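Local structure of 5-ketofructose reductase (Gluconobacter sp., 7COK) at residues G12-P17 and S48-A53; A38-C43 and E261-R266; K55-M60 and V95-G100. The protein reduces 5-ketofructose, probably to fructose with a nicotinamide cofactor, and belongs to the shikimate dehydrogenase family. All coordinates share one frame; numbering follows the deposited sequence.

Contact 1 (G12-P17 and S48-A53); sequences GSFSTP and SGLADA
Phe14 and Leu50 are the residues whose CA atoms come nearest, 7.6 Å from Phe14 CA to Leu50 CA, a spacing bridged by side chains between a strand and the first turn of a helix. The central element is the flat phenyl group of Phe14, which receives a methyl group over one face. Ala53 CB stands 3.8 Å from the centroid of the Phe14 ring and only 9° off the ring normal, a textbook CH-pi contact in which the methyl group is nearly equidistant from the ring carbons. On the same side of the ring plane, but beyond its rim, Ala53 O comes to 3.3 Å from Phe14 CZ. Leu50 adds a flanking contact: its CD1 methyl lies 4.2 Å from Phe14 CD2 and meets the ring obliquely. The Phe14 ring is carried to the helix by a first torsion that sets CG opposite the carbonyl carbon (chi1 -56°). In the fold, helix 50-59 is the connection of a beta-alpha-beta crossover that leaves strand 38-44 and returns as strand 64-67, and strand 9-15 lies between these two in the sheet, so that Phe14 packs beneath the crossing helix. Val54 and Ala57 of that helix extend the packing, Phe65 meets the Phe14 ring from the neighbouring strand, and Met60 of the second subunit also touches it. A serine in place of Phe14 would probably take from Ala53 CB the ring face it rests on and from Leu50 CD1 one apolar partner, opening a gap between sheet and helix. The helix turn itself is closed by a backbone bond from Ala53 N to Gly49 O of 2.9 Å.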
ATOM      1  N   GLY A  12       1.005  -1.943   6.899  1.00  9.31           N
ATOM      2  CA  GLY A  12      -0.063  -0.958   6.961  1.00  9.73           C
ATOM      3  C   GLY A  12      -1.010  -1.228   8.097  1.00 10.19           C
ATOM      4  O   GLY A  12      -0.616  -1.840   9.093  1.00  9.73           O
ATOM      5  N   SER A  13      -2.260  -0.800   7.913  1.00 10.84           N
ATOM      6  CA  SER A  13      -3.258  -0.840   8.978  1.00 11.87           C
ATOM      7  C   SER A  13      -4.658  -1.068   8.448  1.00 11.45           C
ATOM      8  O   SER A  13      -4.995  -0.603   7.361  1.00 11.58           O
ATOM      9  CB  SER A  13      -3.211   0.485   9.749  1.00 13.57           C
ATOM     10  OG  SER A  13      -4.284   0.632  10.672  1.00 16.44           O
ATOM     11  N   PHE A  14      -5.454  -1.812   9.227  1.00 10.62           N
ATOM     12  CA  PHE A  14      -6.874  -1.997   8.946  1.00 10.88           C
ATOM     13  C   PHE A  14      -7.635  -1.419  10.131  1.00 11.42           C
ATOM     14  O   PHE A  14      -7.397  -1.778  11.290  1.00 12.18           O
ATOM     15  CB  PHE A  14      -7.215  -3.481   8.805  1.00 10.98           C
ATOM     16  CG  PHE A  14      -6.408  -4.213   7.777  1.00 10.33           C
ATOM     17  CD1 PHE A  14      -6.002  -3.595   6.563  1.00 10.83           C
ATOM     18  CD2 PHE A  14      -6.088  -5.570   7.975  1.00 11.25           C
ATOM     19  CE1 PHE A  14      -5.272  -4.309   5.614  1.00 10.52           C
ATOM     20  CE2 PHE A  14      -5.350  -6.276   7.016  1.00 11.24           C
ATOM     21  CZ  PHE A  14      -4.945  -5.661   5.844  1.00 11.06           C
ATOM     22  N   SER A  15      -8.542  -0.489   9.844  1.00 11.36           N
ATOM     23  CA  SER A  15      -9.367   0.129  10.882  1.00 12.78           C
ATOM     24  C   SER A  15     -10.480   0.896  10.189  1.00 12.59           C
ATOM     25  O   SER A  15     -10.408   1.139   8.990  1.00 13.49           O
ATOM     26  CB  SER A  15      -8.535   1.082  11.752  1.00 13.63           C
ATOM     27  OG  SER A  15      -8.161   2.238  11.045  1.00 13.90           O
ATOM     28  N   THR A  16     -11.501   1.271  10.948  1.00 13.54           N
ATOM     29  CA  THR A  16     -12.472   2.246  10.466  1.00 14.36           C
ATOM     30  C   THR A  16     -13.067   3.020  11.639  1.00 14.28           C
ATOM     31  O   THR A  16     -13.473   2.393  12.629  1.00 15.01           O
ATOM     32  CB  THR A  16     -13.578   1.631   9.552  1.00 14.40           C
ATOM     33  OG1 THR A  16     -14.324   2.686   8.941  1.00 14.68           O
ATOM     34  CG2 THR A  16     -14.544   0.692  10.275  1.00 15.02           C
ATOM     35  N   PRO A  17     -13.098   4.360  11.569  1.00 14.88           N
ATOM     36  CA  PRO A  17     -12.491   5.192  10.514  1.00 15.96           C
ATOM     37  C   PRO A  17     -10.968   5.269  10.675  1.00 16.57           C
ATOM     38  O   PRO A  17     -10.453   4.989  11.748  1.00 18.20           O
ATOM     39  CB  PRO A  17     -13.121   6.568  10.769  1.00 16.75           C
ATOM     40  CG  PRO A  17     -13.424   6.575  12.233  1.00 15.66           C
ATOM     41  CD  PRO A  17     -13.838   5.172  12.559  1.00 15.57           C
ATOM     42  N   SER A  48     -17.197  -6.067   7.725  1.00 14.13           N
ATOM     43  CA  SER A  48     -17.477  -7.104   6.734  1.00 14.39           C
ATOM     44  C   SER A  48     -16.323  -7.344   5.753  1.00 14.17           C
ATOM     45  O   SER A  48     -16.367  -8.295   4.971  1.00 16.39           O
ATOM     46  CB  SER A  48     -18.764  -6.810   5.960  1.00 15.44           C
ATOM     47  OG  SER A  48     -18.654  -5.585   5.266  1.00 17.44           O
ATOM     48  N   GLY A  49     -15.321  -6.455   5.752  1.00 12.76           N
ATOM     49  CA  GLY A  49     -14.166  -6.585   4.881  1.00 12.85           C
ATOM     50  C   GLY A  49     -12.925  -7.139   5.545  1.00 11.75           C
ATOM     51  O   GLY A  49     -11.934  -7.391   4.872  1.00 11.51           O
ATOM     52  N   LEU A  50     -12.965  -7.331   6.860  1.00 10.80           N
ATOM     53  CA  LEU A  50     -11.730  -7.706   7.567  1.00 11.01           C
ATOM     54  C   LEU A  50     -11.108  -9.012   7.111  1.00 11.27           C
ATOM     55  O   LEU A  50      -9.902  -9.050   6.900  1.00 11.68           O
ATOM     56  CB  LEU A  50     -11.914  -7.708   9.086  1.00 11.07           C
ATOM     57  CG  LEU A  50     -10.698  -8.071   9.951  1.00 11.88           C
ATOM     58  CD1 LEU A  50      -9.603  -7.018   9.825  1.00 11.86           C
ATOM     59  CD2 LEU A  50     -11.090  -8.225  11.414  1.00 12.66           C
ATOM     60  N   ALA A  51     -11.911 -10.068   6.960  1.00 12.01           N
ATOM     61  CA  ALA A  51     -11.406 -11.357   6.511  1.00 11.76           C
ATOM     62  C   ALA A  51     -10.675 -11.251   5.167  1.00 11.49           C
ATOM     63  O   ALA A  51      -9.548 -11.707   5.043  1.00 11.17           O
ATOM     64  CB  ALA A  51     -12.534 -12.387   6.449  1.00 12.94           C
ATOM     65  N   ASP A  52     -11.279 -10.557   4.214  1.00 11.36           N
ATOM     66  CA  ASP A  52     -10.684 -10.384   2.889  1.00 11.86           C
ATOM     67  C   ASP A  52      -9.472  -9.459   2.918  1.00 11.25           C
ATOM     68  O   ASP A  52      -8.544  -9.635   2.116  1.00 11.10           O
ATOM     69  CB  ASP A  52     -11.723  -9.870   1.890  1.00 13.23           C
ATOM     70  CG  ASP A  52     -12.696 -10.950   1.437  1.00 13.95           C
ATOM     71  OD1 ASP A  52     -12.536 -12.133   1.774  1.00 15.23           O
ATOM     72  OD2 ASP A  52     -13.633 -10.589   0.709  1.00 17.76           O
ATOM     73  N   ALA A  53      -9.469  -8.470   3.810  1.00 11.15           N
ATOM     74  CA  ALA A  53      -8.305  -7.605   3.924  1.00 11.46           C
ATOM     75  C   ALA A  53      -7.108  -8.366   4.447  1.00 11.29           C
ATOM     76  O   ALA A  53      -5.985  -8.163   3.965  1.00 11.44           O
ATOM     77  CB  ALA A  53      -8.591  -6.388   4.804  1.00 11.62           C
TER

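Contact 2 (A38-C43 and E261-R266)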
ATOM      1  N   ALA A  38      10.336   0.981   2.533  1.00 14.58           N
ATOM      2  CA  ALA A  38       9.159   0.356   3.146  1.00 12.73           C
ATOM      3  C   ALA A  38       8.057   1.399   3.163  1.00 12.22           C
ATOM      4  O   ALA A  38       8.325   2.605   3.195  1.00 11.95           O
ATOM      5  CB  ALA A  38       9.469  -0.154   4.560  1.00 13.00           C
ATOM      6  N   ARG A  39       6.808   0.924   3.119  1.00 11.59           N
ATOM      7  CA  ARG A  39       5.637   1.792   3.115  1.00 11.51           C
ATOM      8  C   ARG A  39       4.651   1.280   4.145  1.00 10.74           C
ATOM      9  O   ARG A  39       4.595   0.100   4.420  1.00 11.06           O
ATOM     10  CB  ARG A  39       4.989   1.761   1.739  1.00 11.78           C
ATOM     11  CG  ARG A  39       5.919   2.187   0.607  1.00 12.85           C
ATOM     12  CD  ARG A  39       5.203   2.202  -0.721  1.00 14.07           C
ATOM     13  NE  ARG A  39       4.393   3.411  -0.802  1.00 15.62           N
ATOM     14  CZ  ARG A  39       3.740   3.813  -1.882  1.00 16.43           C
ATOM     15  NH1 ARG A  39       3.770   3.096  -3.000  1.00 17.53           N
ATOM     16  NH2 ARG A  39       3.052   4.934  -1.821  1.00 18.09           N
ATOM     17  N   TYR A  40       3.842   2.197   4.674  1.00 11.31           N
ATOM     18  CA  TYR A  40       2.758   1.878   5.589  1.00 11.52           C
ATOM     19  C   TYR A  40       1.484   2.344   4.923  1.00 11.26           C
ATOM     20  O   TYR A  40       1.287   3.551   4.708  1.00 12.40           O
ATOM     21  CB  TYR A  40       2.981   2.631   6.886  1.00 11.51           C
ATOM     22  CG  TYR A  40       2.044   2.234   8.026  1.00 11.94           C
ATOM     23  CD1 TYR A  40       0.762   2.784   8.127  1.00 12.29           C
ATOM     24  CD2 TYR A  40       2.453   1.345   9.009  1.00 13.04           C
ATOM     25  CE1 TYR A  40      -0.079   2.454   9.188  1.00 12.85           C
ATOM     26  CE2 TYR A  40       1.609   1.011  10.062  1.00 12.88           C
ATOM     27  CZ  TYR A  40       0.352   1.584  10.146  1.00 12.80           C
ATOM     28  OH  TYR A  40      -0.489   1.255  11.214  1.00 13.92           O
ATOM     29  N   ILE A  41       0.592   1.391   4.640  1.00 10.72           N
ATOM     30  CA  ILE A  41      -0.645   1.649   3.930  1.00 11.41           C
ATOM     31  C   ILE A  41      -1.841   1.681   4.897  1.00 10.57           C
ATOM     32  O   ILE A  41      -2.265   0.641   5.413  1.00 11.24           O
ATOM     33  CB  ILE A  41      -0.869   0.603   2.792  1.00 12.12           C
ATOM     34  CG1 ILE A  41       0.397   0.419   1.902  1.00 12.70           C
ATOM     35  CG2 ILE A  41      -2.106   0.948   1.983  1.00 13.55           C
ATOM     36  CD1 ILE A  41       1.031   1.677   1.345  1.00 14.27           C
ATOM     37  N   ASN A  42      -2.380   2.883   5.118  1.00 10.94           N
ATOM     38  CA  ASN A  42      -3.481   3.104   6.055  1.00 11.20           C
ATOM     39  C   ASN A  42      -4.814   2.884   5.342  1.00 11.98           C
ATOM     40  O   ASN A  42      -5.238   3.695   4.500  1.00 12.32           O
ATOM     41  CB  ASN A  42      -3.382   4.541   6.580  1.00 11.77           C
ATOM     42  CG  ASN A  42      -4.391   4.845   7.682  1.00 12.64           C
ATOM     43  OD1 ASN A  42      -4.771   3.971   8.437  1.00 12.87           O
ATOM     44  ND2 ASN A  42      -4.785   6.116   7.795  1.00 12.02           N
ATOM     45  N   CYS A  43      -5.453   1.755   5.644  1.00 11.91           N
ATOM     46  CA  CYS A  43      -6.673   1.321   4.936  1.00 12.13           C
ATOM     47  C   CYS A  43      -7.917   1.437   5.791  1.00 11.90           C
ATOM     48  O   CYS A  43      -7.906   1.089   6.963  1.00 11.74           O
ATOM     49  CB  CYS A  43      -6.549  -0.138   4.519  1.00 13.03           C
ATOM     50  SG  CYS A  43      -5.132  -0.511   3.465  1.00 13.57           S
ATOM     51  N   GLU A 261       9.997  -3.603  14.766  1.00 12.27           N
ATOM     52  CA  GLU A 261      10.919  -4.673  15.158  1.00 13.00           C
ATOM     53  C   GLU A 261      10.331  -6.053  14.880  1.00 13.22           C
ATOM     54  O   GLU A 261      11.021  -6.911  14.336  1.00 14.18           O
ATOM     55  CB  GLU A 261      11.370  -4.547  16.613  1.00 14.08           C
ATOM     56  CG  GLU A 261      12.325  -3.399  16.873  1.00 16.25           C
ATOM     57  CD  GLU A 261      12.605  -3.195  18.354  1.00 18.11           C
ATOM     58  OE1 GLU A 261      11.826  -3.663  19.229  1.00 21.94           O
ATOM     59  OE2 GLU A 261      13.626  -2.546  18.651  1.00 18.52           O
ATOM     60  N   ILE A 262       9.057  -6.237  15.217  1.00 13.50           N
ATOM     61  CA  ILE A 262       8.352  -7.510  14.962  1.00 14.34           C
ATOM     62  C   ILE A 262       8.269  -7.779  13.465  1.00 14.83           C
ATOM     63  O   ILE A 262       8.504  -8.895  13.022  1.00 16.93           O
ATOM     64  CB  ILE A 262       6.958  -7.532  15.641  1.00 14.50           C
ATOM     65  CG1 ILE A 262       7.124  -7.624  17.173  1.00 13.62           C
ATOM     66  CG2 ILE A 262       6.093  -8.697  15.142  1.00 14.50           C
ATOM     67  CD1 ILE A 262       5.865  -7.340  17.979  1.00 13.83           C
ATOM     68  N   TRP A 263       7.916  -6.761  12.693  1.00 14.16           N
ATOM     69  CA  TRP A 263       7.714  -6.926  11.252  1.00 14.40           C
ATOM     70  C   TRP A 263       8.974  -7.124  10.430  1.00 15.74           C
ATOM     71  O   TRP A 263       8.995  -7.935   9.475  1.00 15.47           O
ATOM     72  CB  TRP A 263       6.992  -5.707  10.686  1.00 14.21           C
ATOM     73  CG  TRP A 263       5.600  -5.519  11.187  1.00 13.90           C
ATOM     74  CD1 TRP A 263       4.768  -6.467  11.722  1.00 14.35           C
ATOM     75  CD2 TRP A 263       4.840  -4.325  11.094  1.00 13.90           C
ATOM     76  NE1 TRP A 263       3.554  -5.903  12.025  1.00 15.89           N
ATOM     77  CE2 TRP A 263       3.565  -4.592  11.633  1.00 14.74           C
ATOM     78  CE3 TRP A 263       5.126  -3.032  10.640  1.00 14.77           C
ATOM     79  CZ2 TRP A 263       2.566  -3.609  11.720  1.00 15.98           C
ATOM     80  CZ3 TRP A 263       4.151  -2.064  10.714  1.00 15.63           C
ATOM     81  CH2 TRP A 263       2.873  -2.355  11.257  1.00 16.53           C
ATOM     82  N   LEU A 264      10.014  -6.360  10.763  1.00 16.30           N
ATOM     83  CA  LEU A 264      11.142  -6.189   9.838  1.00 17.10           C
ATOM     84  C   LEU A 264      12.506  -6.376  10.446  1.00 16.39           C
ATOM     85  O   LEU A 264      13.514  -6.290   9.736  1.00 16.84           O
ATOM     86  CB  LEU A 264      11.090  -4.801   9.196  1.00 20.01           C
ATOM     87  CG  LEU A 264      10.063  -4.669   8.084  1.00 21.07           C
ATOM     88  CD1 LEU A 264       9.895  -3.204   7.746  1.00 21.89           C
ATOM     89  CD2 LEU A 264      10.478  -5.497   6.873  1.00 21.15           C
ATOM     90  N   GLY A 265      12.566  -6.601  11.755  1.00 15.17           N
ATOM     91  CA  GLY A 265      13.844  -6.767  12.443  1.00 14.84           C
ATOM     92  C   GLY A 265      14.733  -5.532  12.461  1.00 15.37           C
ATOM     93  O   GLY A 265      15.945  -5.672  12.557  1.00 16.35           O
ATOM     94  N   ARG A 266      14.135  -4.347  12.328  1.00 16.28           N
ATOM     95  CA  ARG A 266      14.833  -3.061  12.415  1.00 16.16           C
ATOM     96  C   ARG A 266      14.261  -2.257  13.566  1.00 15.45           C
ATOM     97  O   ARG A 266      13.034  -2.306  13.803  1.00 13.94           O
ATOM     98  CB  ARG A 266      14.685  -2.230  11.134  1.00 18.22           C
ATOM     99  CG  ARG A 266      15.772  -2.408  10.112  1.00 21.59           C
ATOM    100  CD  ARG A 266      15.213  -3.243   8.989  1.00 20.86           C
ATOM    101  NE  ARG A 266      16.266  -3.660   8.074  1.00 21.03           N
ATOM    102  CZ  ARG A 266      16.268  -4.800   7.408  1.00 22.39           C
ATOM    103  NH1 ARG A 266      15.277  -5.688   7.558  1.00 22.06           N
ATOM    104  NH2 ARG A 266      17.289  -5.052   6.598  1.00 24.10           N
TER
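Aromatic packing joins Tyr40 to Trp263, through the CE2 corner of the phenol and the six-membered end of the indole. Tyr40 CE2 lies 3.8 Å from Trp263 CH2 and 4.0 Å from Trp263 CZ3, close to the indole plane, at its edge; the indole in turn meets the phenol obliquely, so neither ring is stacked on the other. The first torsion of Tyr40 places CG anti to the backbone N (chi1 -171°), swinging the ring toward the helix although its CB does not point there. Aliphatic packing is slighter: Ala38 CB faces Leu264 CD1 at 4.4 Å. These pairs bring the end of helix 248-264, from the C-terminal part of the chain, against strand 38-44 of the mixed sheet in the substrate-binding domain; Trp263 and Leu264 also touch strand 9-15, and Tyr31 of helix 23-34 touches both Ala38 and Trp263. Polar groups work around the contact. The Tyr40 hydroxyl is anchored by a hydrogen bond with Asn66 OD1, and Trp263 NE1 makes a weak one to Val95 O. Past the helix, where Gly265 turns to positive phi, Arg266 NH1 donates to Leu264 O at 2.9 Å, with a bent N-H...O angle of 141°.

Contact 3 (K55-M60 and V95-G100)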
ATOM      1  N   LYS A  55      -6.557 -11.705   4.256  1.00 12.64           N
ATOM      2  CA  LYS A  55      -6.131 -12.580   3.178  1.00 13.85           C
ATOM      3  C   LYS A  55      -5.468 -11.766   2.075  1.00 12.49           C
ATOM      4  O   LYS A  55      -4.561 -12.259   1.420  1.00 12.95           O
ATOM      5  CB  LYS A  55      -7.317 -13.367   2.605  1.00 15.57           C
ATOM      6  CG  LYS A  55      -7.595 -14.710   3.254  1.00 20.10           C
ATOM      7  CD  LYS A  55      -8.398 -15.536   2.244  1.00 22.57           C
ATOM      8  CE  LYS A  55      -9.103 -16.737   2.853  1.00 24.92           C
ATOM      9  NZ  LYS A  55     -10.460 -16.408   3.391  1.00 26.52           N
ATOM     10  N   GLY A  56      -5.932 -10.521   1.881  1.00 12.37           N
ATOM     11  CA  GLY A  56      -5.378  -9.611   0.864  1.00 11.92           C
ATOM     12  C   GLY A  56      -3.945  -9.205   1.157  1.00 11.61           C
ATOM     13  O   GLY A  56      -3.100  -9.269   0.277  1.00 11.55           O
ATOM     14  N   ALA A  57      -3.666  -8.829   2.408  1.00 10.93           N
ATOM     15  CA  ALA A  57      -2.290  -8.506   2.768  1.00 11.51           C
ATOM     16  C   ALA A  57      -1.357  -9.702   2.584  1.00 12.17           C
ATOM     17  O   ALA A  57      -0.231  -9.557   2.158  1.00 12.08           O
ATOM     18  CB  ALA A  57      -2.214  -7.981   4.176  1.00 11.72           C
ATOM     19  N   LYS A  58      -1.841 -10.898   2.876  1.00 11.81           N
ATOM     20  CA  LYS A  58      -1.046 -12.104   2.628  1.00 12.50           C
ATOM     21  C   LYS A  58      -0.752 -12.291   1.128  1.00 12.34           C
ATOM     22  O   LYS A  58       0.385 -12.548   0.720  1.00 12.64           O
ATOM     23  CB  LYS A  58      -1.806 -13.298   3.171  1.00 15.24           C
ATOM     24  CG  LYS A  58      -1.039 -14.607   3.145  1.00 17.46           C
ATOM     25  CD  LYS A  58      -1.967 -15.758   3.517  1.00 20.37           C
ATOM     26  CE  LYS A  58      -2.513 -15.668   4.945  1.00 22.39           C
ATOM     27  NZ  LYS A  58      -3.875 -15.049   5.063  1.00 24.79           N
ATOM     28  N   ALA A  59      -1.784 -12.143   0.310  1.00 11.31           N
ATOM     29  CA  ALA A  59      -1.652 -12.346  -1.140  1.00 11.47           C
ATOM     30  C   ALA A  59      -0.783 -11.278  -1.812  1.00 11.72           C
ATOM     31  O   ALA A  59      -0.102 -11.548  -2.797  1.00 11.86           O
ATOM     32  CB  ALA A  59      -3.028 -12.392  -1.768  1.00 11.17           C
ATOM     33  N   MET A  60      -0.800 -10.076  -1.243  1.00 12.37           N
ATOM     34  CA  MET A  60       0.004  -8.951  -1.719  1.00 12.30           C
ATOM     35  C   MET A  60       1.372  -8.976  -1.091  1.00 12.52           C
ATOM     36  O   MET A  60       2.174  -8.070  -1.348  1.00 13.63           O
ATOM     37  CB  MET A  60      -0.656  -7.611  -1.414  1.00 12.73           C
ATOM     38  CG  MET A  60      -1.974  -7.352  -2.091  1.00 13.78           C
ATOM     39  SD  MET A  60      -2.750  -5.886  -1.414  1.00 15.71           S
ATOM     40  CE  MET A  60      -4.392  -6.018  -2.110  1.00 13.26           C
ATOM     41  N   VAL A  95       0.031  -7.606  13.658  1.00 10.34           N
ATOM     42  CA  VAL A  95       0.127  -8.919  13.009  1.00 11.34           C
ATOM     43  C   VAL A  95       1.390  -8.969  12.178  1.00 11.43           C
ATOM     44  O   VAL A  95       1.648  -8.072  11.396  1.00 12.84           O
ATOM     45  CB  VAL A  95      -1.122  -9.221  12.125  1.00 11.24           C
ATOM     46  CG1 VAL A  95      -0.977 -10.574  11.389  1.00 11.71           C
ATOM     47  CG2 VAL A  95      -2.389  -9.206  12.973  1.00 11.64           C
ATOM     48  N   ALA A  96       2.174 -10.028  12.346  1.00 11.80           N
ATOM     49  CA  ALA A  96       3.306 -10.299  11.482  1.00 11.96           C
ATOM     50  C   ALA A  96       2.910 -11.372  10.499  1.00 12.30           C
ATOM     51  O   ALA A  96       2.152 -12.288  10.860  1.00 12.38           O
ATOM     52  CB  ALA A  96       4.491 -10.784  12.291  1.00 12.88           C
ATOM     53  N   ILE A  97       3.397 -11.241   9.264  1.00 13.09           N
ATOM     54  CA  ILE A  97       3.243 -12.228   8.211  1.00 15.15           C
ATOM     55  C   ILE A  97       4.632 -12.815   7.940  1.00 17.42           C
ATOM     56  O   ILE A  97       5.539 -12.126   7.446  1.00 18.87           O
ATOM     57  CB  ILE A  97       2.589 -11.677   6.916  1.00 14.83           C
ATOM     58  CG1 ILE A  97       1.333 -10.845   7.247  1.00 14.55           C
ATOM     59  CG2 ILE A  97       2.269 -12.824   5.958  1.00 15.35           C
ATOM     60  CD1 ILE A  97       0.600 -10.248   6.051  1.00 15.02           C
ATOM     61  N   ARG A  98       4.785 -14.087   8.308  1.00 20.31           N
ATOM     62  CA  ARG A  98       6.056 -14.796   8.161  1.00 23.23           C
ATOM     63  C   ARG A  98       5.813 -16.059   7.364  1.00 24.49           C
ATOM     64  O   ARG A  98       5.140 -16.975   7.839  1.00 25.55           O
ATOM     65  CB  ARG A  98       6.680 -15.115   9.523  1.00 23.30           C
ATOM     66  N   GLU A  99       6.334 -16.060   6.134  1.00 27.21           N
ATOM     67  CA  GLU A  99       6.162 -17.141   5.156  1.00 28.64           C
ATOM     68  C   GLU A  99       4.684 -17.583   5.029  1.00 28.05           C
ATOM     69  O   GLU A  99       4.356 -18.775   5.120  1.00 29.01           O
ATOM     70  CB  GLU A  99       7.112 -18.317   5.465  1.00 31.65           C
ATOM     71  CG  GLU A  99       8.552 -17.918   5.789  1.00 33.38           C
ATOM     72  CD  GLU A  99       9.496 -19.106   5.939  1.00 36.90           C
ATOM     73  OE1 GLU A  99       9.184 -20.041   6.709  1.00 38.66           O
ATOM     74  OE2 GLU A  99      10.567 -19.097   5.293  1.00 39.09           O
ATOM     75  N   GLY A 100       3.798 -16.596   4.843  1.00 26.34           N
ATOM     76  CA  GLY A 100       2.362 -16.836   4.684  1.00 25.65           C
ATOM     77  C   GLY A 100       1.579 -17.038   5.981  1.00 24.01           C
ATOM     78  O   GLY A 100       0.351 -17.096   5.945  1.00 26.14           O
TER
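Ile97 CD1 rests over one face of the peptide that joins Ala57 to Lys58, and this flat group, with the carbonyl of Gly100, is what the contact offers in place of aromatic rings. Ile97 CD1 is 4.0 Å from Ala57 C and 4.1 Å from Lys58 N, almost straight above the carbonyl carbon. Ala57 CB stands beside it, 4.1 Å from Ile97 CD1. The other flat group, the Gly100 carbonyl, is met at its oxygen end: Lys58 CE approaches Gly100 O to 3.4 Å from a direction tilted out of the carbonyl plane, and Lys58 CD follows at 3.6 Å from the same oxygen. Ile97 reaches the helix because its CG1-CD1 arm is fully extended (chi2 180°). The chain of Lys58 instead leaves the helix with CG anti to the backbone N and then bends at chi3 (-64°), laying its methylenes along the glycine.

Gly100 belongs to the tight hairpin between strands 94-98 and 101-105; the positive phi values of Glu99 and Gly100 fit a type I' turn. Helix 50-59 is thus laid against both the strand and its turn, while Trp62 and Phe65 flank Ala57 and Ile97, and Leu102 touches both Lys58 and Ile97. On the subunit interface, Met60 packs on Cys43 of the second subunit.

Chemically, this is a contact of methyl and methylene groups with peptide surfaces. Lys58 NZ stays 4.8 Å from Gly100 O, too far for a hydrogen bond, so the ammonium end probably takes no direct part; the CE hydrogens next to it, polarised by the charge, may still give the approach to the carbonyl oxygen a mildly favourable electrostatic character.

All three contacts involve strands of one mixed sheet in the substrate-binding domain. Contacts 1 and 3 share helix 50-59, their centres 13 Å apart, and meet where Phe14 CZ packs on Ala57 CB at 4.0 Å. Contact 2 has its centre 16 Å from that of contact 1 and 12 Å from that of contact 3; it joins contact 1 through the neighbouring strands 9-15 and 38-44, and contact 3 where Trp263 and Ile262 reach strand 94-98. Along the chain, contact 1 closes before contact 3 opens, whereas contact 2 encloses contact 3 and alternates with contact 1. Local crossover packing is thereby combined with a return of the C-terminal part, and all three contacts touch the second subunit.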